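PDB 5DXI: trehalose-6-phosphate phosphatase from Candida albicans, which belongs to the trehalose-phosphatase family of the HAD superfamily and here holds a magnesium ion and a beryllium trifluoride ion in one pocket. Local coordinates for residues 11-16 and 291-296; 118-123 and 157-162; 161-166 and 173-178. One frame throughout, in Å; residues are numbered along the deposited sequence.

Contact 1: residues 11-16 and 291-296; sequences PLLLNN and LETLGL
The Rossmann-like core of this HAD phosphatase, an alpha/beta fold built round a largely parallel sheet, brings together two helices from opposite ends of the chain, with Leu13 and Leu14 of helix 10-19 meeting Thr293 and Leu296 of helix 287-298. The closest pair of CA atoms, Leu14 CA and Leu296 CA, is 7.4 Å apart, and the contact across that gap is apolar apart from one backbone oxygen, made mainly by leucine and threonine methyls. It falls into two pairs of side chains. On the buried side, Leu13 reaches across with one branch, CD2, which comes to 3.6 Å from Thr293 CG2; the two side chains meet at about a right angle. With chi1 of Thr293 at -57°, CG2 stands anti to the backbone N and serves as the apolar face, while OG1 turns beside that N and is bonded to Gln289 O, one turn back in the same helix. The threonine hydroxyl is thus satisfied locally. The position of this pair in the fold follows from the next layer: Leu13 also touches Phe227 and Leu229 of strand 227-232 and Tyr267 of strand 266-271, and Leu294, on the second helix, rests on the same Leu229. Both helices therefore cover one face of the sheet. The other pair, Leu14 with Leu296, is partly exposed and again crosses at about a right angle. Here Leu14 CD2 is the touching branch, lying 4.0 Å from Leu296 CG and an equal 4.0 Å from Leu296 CD2, so it sits against the fork of the leucine. Its second branch turns to the backbone instead, Leu14 CD1 standing 3.9 Å from Leu296 O in a van der Waals contact.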
ATOM      1  N   PRO A  11      -9.787 -16.090  12.964  1.00 41.68           N
ATOM      2  CA  PRO A  11     -10.479 -17.332  12.572  1.00 35.63           C
ATOM      3  C   PRO A  11     -11.455 -17.180  11.410  1.00 40.67           C
ATOM      4  O   PRO A  11     -11.505 -18.068  10.551  1.00 39.65           O
ATOM      5  CB  PRO A  11     -11.212 -17.732  13.854  1.00 39.03           C
ATOM      6  CG  PRO A  11     -10.301 -17.231  14.939  1.00 40.43           C
ATOM      7  CD  PRO A  11      -9.826 -15.892  14.429  1.00 35.87           C
ATOM      8  N   LEU A  12     -12.214 -16.085  11.384  1.00 35.80           N
ATOM      9  CA  LEU A  12     -13.104 -15.804  10.263  1.00 38.90           C
ATOM     10  C   LEU A  12     -12.297 -15.610   8.976  1.00 34.97           C
ATOM     11  O   LEU A  12     -12.670 -16.123   7.923  1.00 36.22           O
ATOM     12  CB  LEU A  12     -13.967 -14.559  10.538  1.00 34.81           C
ATOM     13  CG  LEU A  12     -14.769 -14.023   9.339  1.00 38.37           C
ATOM     14  CD1 LEU A  12     -15.688 -15.090   8.779  1.00 43.72           C
ATOM     15  CD2 LEU A  12     -15.569 -12.768   9.679  1.00 41.80           C
ATOM     16  N   LEU A  13     -11.205 -14.857   9.064  1.00 35.26           N
ATOM     17  CA  LEU A  13     -10.376 -14.619   7.883  1.00 36.27           C
ATOM     18  C   LEU A  13      -9.931 -15.965   7.311  1.00 36.90           C
ATOM     19  O   LEU A  13     -10.029 -16.206   6.097  1.00 37.21           O
ATOM     20  CB  LEU A  13      -9.163 -13.738   8.211  1.00 34.09           C
ATOM     21  CG  LEU A  13      -8.337 -13.323   6.987  1.00 32.18           C
ATOM     22  CD1 LEU A  13      -9.123 -12.328   6.123  1.00 30.37           C
ATOM     23  CD2 LEU A  13      -7.027 -12.724   7.410  1.00 30.46           C
ATOM     24  N   LEU A  14      -9.495 -16.848   8.211  1.00 35.79           N
ATOM     25  CA  LEU A  14      -9.027 -18.179   7.835  1.00 38.92           C
ATOM     26  C   LEU A  14     -10.148 -18.972   7.176  1.00 41.61           C
ATOM     27  O   LEU A  14      -9.945 -19.618   6.148  1.00 42.52           O
ATOM     28  CB  LEU A  14      -8.497 -18.922   9.069  1.00 41.49           C
ATOM     29  CG  LEU A  14      -7.943 -20.344   8.895  1.00 41.74           C
ATOM     30  CD1 LEU A  14      -6.790 -20.387   7.896  1.00 43.62           C
ATOM     31  CD2 LEU A  14      -7.509 -20.912  10.242  1.00 44.49           C
ATOM     32  N   ASN A  15     -11.344 -18.909   7.759  1.00 39.79           N
ATOM     33  CA  ASN A  15     -12.479 -19.626   7.193  1.00 40.53           C
ATOM     34  C   ASN A  15     -12.858 -19.134   5.807  1.00 42.42           C
ATOM     35  O   ASN A  15     -13.150 -19.937   4.917  1.00 46.42           O
ATOM     36  CB  ASN A  15     -13.679 -19.553   8.136  1.00 44.57           C
ATOM     37  CG  ASN A  15     -13.511 -20.468   9.334  1.00 51.95           C
ATOM     38  OD1 ASN A  15     -12.841 -21.503   9.234  1.00 51.25           O
ATOM     39  ND2 ASN A  15     -14.105 -20.100  10.469  1.00 47.93           N
ATOM     40  N   ASN A  16     -12.863 -17.819   5.617  1.00 39.66           N
ATOM     41  CA  ASN A  16     -13.222 -17.260   4.321  1.00 40.12           C
ATOM     42  C   ASN A  16     -12.140 -17.648   3.299  1.00 40.67           C
ATOM     43  O   ASN A  16     -12.452 -17.951   2.144  1.00 42.31           O
ATOM     44  CB  ASN A  16     -13.365 -15.739   4.402  1.00 39.45           C
ATOM     45  CG  ASN A  16     -14.182 -15.152   3.251  1.00 42.24           C
ATOM     46  OD1 ASN A  16     -15.381 -14.955   3.370  1.00 50.04           O
ATOM     47  ND2 ASN A  16     -13.539 -14.917   2.125  1.00 50.79           N
ATOM     48  N   LEU A 291       2.420 -11.058   9.962  1.00 32.39           N
ATOM     49  CA  LEU A 291       3.033 -12.312   9.526  1.00 32.69           C
ATOM     50  C   LEU A 291       2.399 -13.524  10.223  1.00 32.23           C
ATOM     51  O   LEU A 291       2.252 -14.590   9.611  1.00 33.25           O
ATOM     52  CB  LEU A 291       4.550 -12.289   9.766  1.00 33.77           C
ATOM     53  CG  LEU A 291       5.271 -11.118   9.090  1.00 36.99           C
ATOM     54  CD1 LEU A 291       6.807 -11.286   9.141  1.00 35.00           C
ATOM     55  CD2 LEU A 291       4.779 -10.915   7.671  1.00 32.98           C
ATOM     56  N   GLU A 292       2.004 -13.357  11.485  1.00 34.13           N
ATOM     57  CA  GLU A 292       1.279 -14.417  12.190  1.00 32.35           C
ATOM     58  C   GLU A 292       0.029 -14.778  11.412  1.00 33.64           C
ATOM     59  O   GLU A 292      -0.229 -15.953  11.134  1.00 37.33           O
ATOM     60  CB  GLU A 292       0.891 -13.988  13.611  1.00 31.90           C
ATOM     61  CG  GLU A 292       2.060 -13.744  14.554  1.00 36.53           C
ATOM     62  CD  GLU A 292       1.619 -13.167  15.890  1.00 40.15           C
ATOM     63  OE1 GLU A 292       0.401 -12.911  16.080  1.00 43.21           O
ATOM     64  OE2 GLU A 292       2.498 -12.939  16.753  1.00 44.16           O
ATOM     65  N   THR A 293      -0.723 -13.748  11.022  1.00 35.57           N
ATOM     66  CA  THR A 293      -1.972 -13.933  10.298  1.00 31.61           C
ATOM     67  C   THR A 293      -1.733 -14.540   8.923  1.00 34.04           C
ATOM     68  O   THR A 293      -2.446 -15.462   8.509  1.00 34.30           O
ATOM     69  CB  THR A 293      -2.748 -12.593  10.142  1.00 34.12           C
ATOM     70  OG1 THR A 293      -2.992 -12.019  11.429  1.00 34.54           O
ATOM     71  CG2 THR A 293      -4.071 -12.821   9.446  1.00 31.23           C
ATOM     72  N   LEU A 294      -0.747 -14.021   8.196  1.00 34.13           N
ATOM     73  CA  LEU A 294      -0.458 -14.583   6.876  1.00 35.61           C
ATOM     74  C   LEU A 294       0.082 -16.015   7.029  1.00 34.44           C
ATOM     75  O   LEU A 294      -0.257 -16.917   6.238  1.00 34.60           O
ATOM     76  CB  LEU A 294       0.523 -13.685   6.101  1.00 30.17           C
ATOM     77  CG  LEU A 294      -0.004 -12.268   5.807  1.00 34.51           C
ATOM     78  CD1 LEU A 294       1.010 -11.448   5.025  1.00 32.83           C
ATOM     79  CD2 LEU A 294      -1.337 -12.323   5.056  1.00 27.86           C
ATOM     80  N   GLY A 295       0.922 -16.211   8.041  1.00 34.52           N
ATOM     81  CA  GLY A 295       1.427 -17.533   8.378  1.00 39.55           C
ATOM     82  C   GLY A 295       0.303 -18.512   8.661  1.00 41.44           C
ATOM     83  O   GLY A 295       0.335 -19.660   8.221  1.00 41.75           O
ATOM     84  N   LEU A 296      -0.708 -18.037   9.385  1.00 40.80           N
ATOM     85  CA  LEU A 296      -1.895 -18.826   9.677  1.00 38.34           C
ATOM     86  C   LEU A 296      -2.580 -19.292   8.401  1.00 41.46           C
ATOM     87  O   LEU A 296      -2.884 -20.474   8.239  1.00 43.21           O
ATOM     88  CB  LEU A 296      -2.886 -18.005  10.514  1.00 39.41           C
ATOM     89  CG  LEU A 296      -4.203 -18.715  10.833  1.00 42.39           C
ATOM     90  CD1 LEU A 296      -3.935 -19.839  11.834  1.00 42.32           C
ATOM     91  CD2 LEU A 296      -5.308 -17.757  11.319  1.00 39.61           C
TER

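Contact 2: residues 118-123 and 157-162; sequences DDIFKY and EKCMKE
Segments 118-123 and 157-162, of cap-domain helices 113-126 and 149-165, meet through Ile120, Phe121, Cys159 and Glu162 and run nearly antiparallel, their short axes at 157° and 10.7 Å apart at closest approach, with Ile120 CA and Cys159 CA 7.6 Å from each other. Cys159 occupies the middle of the contact, touching both Ile120 and Phe121. Its SG, anti to the backbone N (chi1 -178°), points into the interface and meets the edge of the Phe121 ring, 3.8 Å from Phe121 CE1 and 5.0 Å from the ring centroid. The line to that centroid lies 87° off the ring normal, which places the sulfur in the ring plane: an edge-on sulfur-aromatic contact. Cys159 SG is also packed by the methyl branch of the isoleucine, Ile120 CG2, at 4.2 Å. At the partly exposed border the extended chain of Glu162 comes to meet Ile120 from the opposite direction. Glu162 OE2 lies 3.9 Å from Ile120 CG1, a van der Waals contact of a carboxylate oxygen with a methylene, whereas OE1 is hydrogen-bonded to Tyr124 OH on the first helix, a bond that probably helps to hold the carboxylate beside the isoleucine. Both helices lie on the antiparallel sheet of the cap: Phe121 rests on Ile133 of strand 132-135 and on Ile182 and Val184 of strand 181-186, its ring meets Trp142, and Cys159 covers Ile182.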
ATOM      1  N   ASP A 118      11.130  19.784  -5.432  1.00 40.52           N
ATOM      2  CA  ASP A 118      12.523  19.566  -5.071  1.00 45.03           C
ATOM      3  C   ASP A 118      13.117  20.814  -4.415  1.00 48.14           C
ATOM      4  O   ASP A 118      13.727  20.732  -3.351  1.00 46.89           O
ATOM      5  CB  ASP A 118      13.337  19.189  -6.311  1.00 46.01           C
ATOM      6  CG  ASP A 118      14.666  18.524  -5.977  1.00 46.61           C
ATOM      7  OD1 ASP A 118      14.907  18.173  -4.804  1.00 44.50           O
ATOM      8  OD2 ASP A 118      15.469  18.342  -6.903  1.00 49.68           O
ATOM      9  N   ASP A 119      12.929  21.963  -5.061  1.00 46.47           N
ATOM     10  CA  ASP A 119      13.385  23.248  -4.535  1.00 48.90           C
ATOM     11  C   ASP A 119      12.823  23.519  -3.147  1.00 47.40           C
ATOM     12  O   ASP A 119      13.531  23.986  -2.257  1.00 49.23           O
ATOM     13  CB  ASP A 119      12.993  24.383  -5.484  1.00 52.12           C
ATOM     14  CG  ASP A 119      13.852  24.415  -6.735  1.00 51.90           C
ATOM     15  OD1 ASP A 119      14.839  23.653  -6.797  1.00 51.99           O
ATOM     16  OD2 ASP A 119      13.531  25.188  -7.659  1.00 56.19           O
ATOM     17  N   ILE A 120      11.547  23.222  -2.963  1.00 44.28           N
ATOM     18  CA  ILE A 120      10.919  23.464  -1.678  1.00 48.43           C
ATOM     19  C   ILE A 120      11.502  22.509  -0.622  1.00 47.18           C
ATOM     20  O   ILE A 120      11.788  22.924   0.504  1.00 49.36           O
ATOM     21  CB  ILE A 120       9.387  23.325  -1.780  1.00 47.25           C
ATOM     22  CG1 ILE A 120       8.836  24.459  -2.649  1.00 50.28           C
ATOM     23  CG2 ILE A 120       8.741  23.330  -0.396  1.00 47.06           C
ATOM     24  CD1 ILE A 120       7.369  24.317  -3.033  1.00 53.55           C
ATOM     25  N   PHE A 121      11.705  21.248  -1.006  1.00 45.34           N
ATOM     26  CA  PHE A 121      12.285  20.244  -0.117  1.00 45.25           C
ATOM     27  C   PHE A 121      13.720  20.616   0.269  1.00 48.99           C
ATOM     28  O   PHE A 121      14.147  20.374   1.398  1.00 48.82           O
ATOM     29  CB  PHE A 121      12.261  18.850  -0.760  1.00 44.53           C
ATOM     30  CG  PHE A 121      10.930  18.130  -0.629  1.00 44.47           C
ATOM     31  CD1 PHE A 121       9.969  18.572   0.267  1.00 39.22           C
ATOM     32  CD2 PHE A 121      10.649  17.006  -1.411  1.00 41.50           C
ATOM     33  CE1 PHE A 121       8.743  17.913   0.386  1.00 42.59           C
ATOM     34  CE2 PHE A 121       9.426  16.336  -1.293  1.00 36.04           C
ATOM     35  CZ  PHE A 121       8.476  16.792  -0.398  1.00 38.06           C
ATOM     36  N   LYS A 122      14.469  21.185  -0.670  1.00 46.26           N
ATOM     37  CA  LYS A 122      15.846  21.584  -0.380  1.00 47.78           C
ATOM     38  C   LYS A 122      15.900  22.661   0.708  1.00 50.59           C
ATOM     39  O   LYS A 122      16.773  22.633   1.581  1.00 53.31           O
ATOM     40  CB  LYS A 122      16.546  22.071  -1.651  1.00 45.18           C
ATOM     41  CG  LYS A 122      17.037  20.949  -2.546  1.00 44.03           C
ATOM     42  CD  LYS A 122      17.671  21.489  -3.816  1.00 46.54           C
ATOM     43  CE  LYS A 122      18.382  20.393  -4.585  1.00 48.19           C
ATOM     44  NZ  LYS A 122      18.702  20.822  -5.977  1.00 49.52           N
ATOM     45  N   TYR A 123      14.955  23.594   0.662  1.00 51.64           N
ATOM     46  CA  TYR A 123      14.846  24.629   1.685  1.00 53.98           C
ATOM     47  C   TYR A 123      14.583  24.051   3.073  1.00 55.82           C
ATOM     48  O   TYR A 123      15.224  24.447   4.050  1.00 58.35           O
ATOM     49  CB  TYR A 123      13.743  25.624   1.313  1.00 56.81           C
ATOM     50  CG  TYR A 123      13.428  26.649   2.387  1.00 60.80           C
ATOM     51  CD1 TYR A 123      14.154  27.831   2.488  1.00 61.51           C
ATOM     52  CD2 TYR A 123      12.372  26.450   3.274  1.00 60.67           C
ATOM     53  CE1 TYR A 123      13.858  28.773   3.461  1.00 63.15           C
ATOM     54  CE2 TYR A 123      12.067  27.385   4.251  1.00 64.16           C
ATOM     55  CZ  TYR A 123      12.813  28.545   4.339  1.00 67.94           C
ATOM     56  OH  TYR A 123      12.509  29.476   5.306  1.00 71.20           O
ATOM     57  N   GLU A 157       5.278  20.496   9.136  1.00 52.51           N
ATOM     58  CA  GLU A 157       3.952  21.097   9.093  1.00 54.20           C
ATOM     59  C   GLU A 157       3.895  22.308   8.176  1.00 56.37           C
ATOM     60  O   GLU A 157       2.894  22.528   7.484  1.00 52.47           O
ATOM     61  CB  GLU A 157       3.505  21.509  10.498  1.00 59.14           C
ATOM     62  CG  GLU A 157       2.281  22.414  10.510  1.00 63.70           C
ATOM     63  CD  GLU A 157       1.614  22.478  11.875  1.00 72.28           C
ATOM     64  OE1 GLU A 157       2.342  22.479  12.893  1.00 71.82           O
ATOM     65  OE2 GLU A 157       0.364  22.555  11.924  1.00 72.68           O
ATOM     66  N   LYS A 158       4.978  23.076   8.138  1.00 53.82           N
ATOM     67  CA  LYS A 158       4.964  24.295   7.348  1.00 57.09           C
ATOM     68  C   LYS A 158       5.478  24.025   5.938  1.00 54.68           C
ATOM     69  O   LYS A 158       5.235  24.807   5.017  1.00 53.72           O
ATOM     70  CB  LYS A 158       5.762  25.399   8.048  1.00 59.84           C
ATOM     71  CG  LYS A 158       5.227  25.671   9.467  1.00 65.90           C
ATOM     72  CD  LYS A 158       4.306  26.903   9.509  1.00 66.78           C
ATOM     73  CE  LYS A 158       2.927  26.570  10.105  1.00 68.02           C
ATOM     74  NZ  LYS A 158       2.983  25.706  11.326  1.00 66.94           N
ATOM     75  N   CYS A 159       6.185  22.913   5.764  1.00 54.17           N
ATOM     76  CA  CYS A 159       6.483  22.447   4.422  1.00 51.59           C
ATOM     77  C   CYS A 159       5.180  21.990   3.769  1.00 49.39           C
ATOM     78  O   CYS A 159       4.918  22.312   2.617  1.00 48.03           O
ATOM     79  CB  CYS A 159       7.514  21.321   4.440  1.00 50.26           C
ATOM     80  SG  CYS A 159       7.962  20.731   2.773  1.00 46.72           S
ATOM     81  N   MET A 160       4.366  21.262   4.531  1.00 51.06           N
ATOM     82  CA  MET A 160       3.071  20.773   4.071  1.00 49.79           C
ATOM     83  C   MET A 160       2.178  21.912   3.612  1.00 51.72           C
ATOM     84  O   MET A 160       1.548  21.848   2.556  1.00 46.88           O
ATOM     85  CB  MET A 160       2.366  20.014   5.198  1.00 49.92           C
ATOM     86  CG  MET A 160       2.906  18.626   5.483  1.00 49.72           C
ATOM     87  SD  MET A 160       2.500  17.446   4.191  1.00 49.34           S
ATOM     88  CE  MET A 160       0.705  17.651   4.141  1.00 36.54           C
ATOM     89  N   LYS A 161       2.131  22.953   4.435  1.00 53.32           N
ATOM     90  CA  LYS A 161       1.357  24.154   4.157  1.00 53.21           C
ATOM     91  C   LYS A 161       1.799  24.823   2.860  1.00 51.00           C
ATOM     92  O   LYS A 161       0.969  25.172   2.019  1.00 51.67           O
ATOM     93  CB  LYS A 161       1.488  25.132   5.332  1.00 56.24           C
ATOM     94  CG  LYS A 161       0.745  26.452   5.181  1.00 57.85           C
ATOM     95  CD  LYS A 161      -0.761  26.251   5.076  1.00 66.38           C
ATOM     96  CE  LYS A 161      -1.501  27.583   5.115  1.00 65.19           C
ATOM     97  NZ  LYS A 161      -2.945  27.418   4.799  1.00 67.28           N
ATOM     98  N   GLU A 162       3.110  24.984   2.701  1.00 51.02           N
ATOM     99  CA  GLU A 162       3.655  25.700   1.560  1.00 50.42           C
ATOM    100  C   GLU A 162       3.436  24.963   0.249  1.00 51.78           C
ATOM    101  O   GLU A 162       3.090  25.577  -0.759  1.00 50.38           O
ATOM    102  CB  GLU A 162       5.149  25.954   1.752  1.00 54.30           C
ATOM    103  CG  GLU A 162       5.827  26.494   0.501  1.00 55.14           C
ATOM    104  CD  GLU A 162       7.226  26.996   0.753  1.00 58.23           C
ATOM    105  OE1 GLU A 162       7.638  27.060   1.931  1.00 57.67           O
ATOM    106  OE2 GLU A 162       7.919  27.325  -0.237  1.00 60.86           O
TER

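Contact 3: residues 161-166 and 173-178; sequences KELNDT and VEVMAG
This is a helix-on-sheet contact in the cap domain, whose two helices on a four-stranded antiparallel sheet are consistent with the C2 type of HAD phosphatases; the last turn of helix 149-165 lays Leu163 and Asn164 against Val175 of edge strand 173-178. The nearest backbone pair, Asn164 CA and Val175 CA, is 6.9 Å apart. Val175 carries the strand's side of the packing with both methyls. Its CG1, anti to the backbone N (chi1 -180°), lies 4.0 Å from Leu163 CD1, while Val175 CG2 is 3.9 Å from Leu163 CB. The same CG2 touches the amide oxygen Asn164 OD1 at 3.6 Å, so one methyl touches both an aliphatic and a polar side chain. The asparagine also reaches the strand backbone through two waters. Its ND2 donates to water 2, which can donate in turn to Val175 O (2.9 Å from the water oxygen to Val175 O). Its OD1 can accept from water 1, which itself accepts from Val175 N at 2.8 Å. Each water has more acceptors in reach than protons, so both donations may be shared; the amide can thus be bridged to Val175 N and Val175 O. Thr166, the first residue to leave helical geometry, closes the turn by donating from its OG1 to Glu162 O at 2.7 Å. Strand 173-178 is bonded to strand 181-186, Glu174 pairing with Arg185 and Met176 with Glu183, while Leu163 and Val175 both touch Ile182 and Leu163 reaches on to Ile120 and Phe121 of helix 113-126.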
ATOM      1  N   LYS A 161       2.131  22.953   4.435  1.00 53.32           N
ATOM      2  CA  LYS A 161       1.357  24.154   4.157  1.00 53.21           C
ATOM      3  C   LYS A 161       1.799  24.823   2.860  1.00 51.00           C
ATOM      4  O   LYS A 161       0.969  25.172   2.019  1.00 51.67           O
ATOM      5  CB  LYS A 161       1.488  25.132   5.332  1.00 56.24           C
ATOM      6  CG  LYS A 161       0.745  26.452   5.181  1.00 57.85           C
ATOM      7  CD  LYS A 161      -0.761  26.251   5.076  1.00 66.38           C
ATOM      8  CE  LYS A 161      -1.501  27.583   5.115  1.00 65.19           C
ATOM      9  NZ  LYS A 161      -2.945  27.418   4.799  1.00 67.28           N
ATOM     10  N   GLU A 162       3.110  24.984   2.701  1.00 51.02           N
ATOM     11  CA  GLU A 162       3.655  25.700   1.560  1.00 50.42           C
ATOM     12  C   GLU A 162       3.436  24.963   0.249  1.00 51.78           C
ATOM     13  O   GLU A 162       3.090  25.577  -0.759  1.00 50.38           O
ATOM     14  CB  GLU A 162       5.149  25.954   1.752  1.00 54.30           C
ATOM     15  CG  GLU A 162       5.827  26.494   0.501  1.00 55.14           C
ATOM     16  CD  GLU A 162       7.226  26.996   0.753  1.00 58.23           C
ATOM     17  OE1 GLU A 162       7.638  27.060   1.931  1.00 57.67           O
ATOM     18  OE2 GLU A 162       7.919  27.325  -0.237  1.00 60.86           O
ATOM     19  N   LEU A 163       3.645  23.648   0.263  1.00 51.06           N
ATOM     20  CA  LEU A 163       3.412  22.831  -0.925  1.00 50.57           C
ATOM     21  C   LEU A 163       1.958  22.932  -1.338  1.00 46.75           C
ATOM     22  O   LEU A 163       1.649  23.103  -2.519  1.00 45.21           O
ATOM     23  CB  LEU A 163       3.786  21.371  -0.663  1.00 46.48           C
ATOM     24  CG  LEU A 163       5.278  21.082  -0.561  1.00 47.33           C
ATOM     25  CD1 LEU A 163       5.521  19.706   0.025  1.00 44.18           C
ATOM     26  CD2 LEU A 163       5.902  21.186  -1.949  1.00 47.37           C
ATOM     27  N   ASN A 164       1.074  22.862  -0.345  1.00 44.07           N
ATOM     28  CA  ASN A 164      -0.365  22.878  -0.566  1.00 47.60           C
ATOM     29  C   ASN A 164      -0.885  24.240  -1.037  1.00 49.82           C
ATOM     30  O   ASN A 164      -1.945  24.326  -1.646  1.00 47.80           O
ATOM     31  CB  ASN A 164      -1.095  22.464   0.717  1.00 49.02           C
ATOM     32  CG  ASN A 164      -1.225  20.956   0.855  1.00 47.74           C
ATOM     33  OD1 ASN A 164      -1.409  20.246  -0.129  1.00 50.01           O
ATOM     34  ND2 ASN A 164      -1.148  20.465   2.083  1.00 48.39           N
ATOM     35  N   ASP A 165      -0.139  25.302  -0.748  1.00 52.58           N
ATOM     36  CA  ASP A 165      -0.539  26.643  -1.164  1.00 54.27           C
ATOM     37  C   ASP A 165       0.051  27.039  -2.510  1.00 54.89           C
ATOM     38  O   ASP A 165      -0.434  27.971  -3.149  1.00 57.55           O
ATOM     39  CB  ASP A 165      -0.137  27.676  -0.112  1.00 54.53           C
ATOM     40  CG  ASP A 165      -1.031  27.642   1.116  1.00 62.12           C
ATOM     41  OD1 ASP A 165      -2.240  27.325   0.988  1.00 63.68           O
ATOM     42  OD2 ASP A 165      -0.507  27.919   2.214  1.00 63.44           O
ATOM     43  N   THR A 166       1.087  26.327  -2.940  1.00 52.37           N
ATOM     44  CA  THR A 166       1.754  26.644  -4.199  1.00 53.59           C
ATOM     45  C   THR A 166       1.600  25.530  -5.234  1.00 52.26           C
ATOM     46  O   THR A 166       0.683  25.562  -6.058  1.00 50.61           O
ATOM     47  CB  THR A 166       3.258  26.932  -3.981  1.00 52.74           C
ATOM     48  OG1 THR A 166       3.879  25.822  -3.319  1.00 55.04           O
ATOM     49  CG2 THR A 166       3.439  28.179  -3.129  1.00 55.60           C
ATOM     50  N   VAL A 173      -1.270  17.513  -8.158  1.00 37.44           N
ATOM     51  CA  VAL A 173      -0.447  16.587  -7.388  1.00 37.00           C
ATOM     52  C   VAL A 173      -1.037  16.439  -5.987  1.00 39.01           C
ATOM     53  O   VAL A 173      -1.735  17.331  -5.487  1.00 39.56           O
ATOM     54  CB  VAL A 173       1.016  17.057  -7.279  1.00 35.62           C
ATOM     55  CG1 VAL A 173       1.656  17.128  -8.654  1.00 34.83           C
ATOM     56  CG2 VAL A 173       1.087  18.407  -6.594  1.00 40.76           C
ATOM     57  N   GLU A 174      -0.765  15.299  -5.366  1.00 35.77           N
ATOM     58  CA  GLU A 174      -1.210  15.042  -4.011  1.00 35.18           C
ATOM     59  C   GLU A 174      -0.037  15.232  -3.065  1.00 35.51           C
ATOM     60  O   GLU A 174       1.047  14.728  -3.331  1.00 34.40           O
ATOM     61  CB  GLU A 174      -1.755  13.628  -3.875  1.00 36.21           C
ATOM     62  CG  GLU A 174      -2.396  13.368  -2.517  1.00 39.77           C
ATOM     63  CD  GLU A 174      -3.678  14.162  -2.333  1.00 44.66           C
ATOM     64  OE1 GLU A 174      -4.384  14.385  -3.345  1.00 42.90           O
ATOM     65  OE2 GLU A 174      -3.971  14.570  -1.187  1.00 41.72           O
ATOM     66  N   VAL A 175      -0.246  15.965  -1.977  1.00 33.54           N
ATOM     67  CA  VAL A 175       0.800  16.132  -0.960  1.00 38.30           C
ATOM     68  C   VAL A 175       0.473  15.251   0.245  1.00 35.98           C
ATOM     69  O   VAL A 175      -0.435  15.562   1.023  1.00 38.35           O
ATOM     70  CB  VAL A 175       0.957  17.614  -0.503  1.00 40.22           C
ATOM     71  CG1 VAL A 175       2.050  17.738   0.547  1.00 41.44           C
ATOM     72  CG2 VAL A 175       1.273  18.519  -1.692  1.00 38.64           C
ATOM     73  N   MET A 176       1.208  14.153   0.392  1.00 34.25           N
ATOM     74  CA  MET A 176       0.872  13.133   1.378  1.00 38.29           C
ATOM     75  C   MET A 176       1.778  13.205   2.596  1.00 36.02           C
ATOM     76  O   MET A 176       2.985  13.091   2.464  1.00 34.05           O
ATOM     77  CB  MET A 176       1.004  11.728   0.779  1.00 36.97           C
ATOM     78  CG  MET A 176      -0.123  11.266  -0.118  1.00 42.38           C
ATOM     79  SD  MET A 176       0.047   9.502  -0.520  1.00 48.26           S
ATOM     80  CE  MET A 176       1.572   9.493  -1.457  1.00 37.19           C
ATOM     81  N   ALA A 177       1.200  13.393   3.777  1.00 35.86           N
ATOM     82  CA  ALA A 177       1.978  13.247   5.000  1.00 38.60           C
ATOM     83  C   ALA A 177       2.067  11.747   5.286  1.00 39.99           C
ATOM     84  O   ALA A 177       1.050  11.085   5.480  1.00 44.84           O
ATOM     85  CB  ALA A 177       1.335  14.002   6.167  1.00 36.28           C
ATOM     86  N   GLY A 178       3.281  11.220   5.339  1.00 31.46           N
ATOM     87  CA  GLY A 178       3.488   9.818   5.657  1.00 32.07           C
ATOM     88  C   GLY A 178       4.254   9.734   6.965  1.00 34.64           C
ATOM     89  O   GLY A 178       4.559  10.761   7.563  1.00 32.01           O
TER
HETATM   90  O   HOH W   1      -2.528  17.555  -1.614  1.00 39.77           O
HETATM   91  O   HOH W   2      -2.388  17.591   1.744  1.00 42.88           O

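Contacts 2 and 3 form one continuous unit, their centres 8 Å apart, sharing Lys161 and Glu162 on helix 149-165. Leu163 joins them, its CD2 lying 3.6 Å from Ile120 CD1, and Met160 SD adds a second link at 3.7 Å from Val175 CG1. Contact 1 is separate, with centres 42 Å from contact 2 and 37 Å from contact 3, across the centre of the chain. It belongs to the core that supplies Asp28, Asp30 and Asp233 to the magnesium ion, whereas the other two lie in the cap domain, near the bound glycan: a glucose unit lies about 10 Å from the Phe121 side chain and about 13 Å from that of Val175.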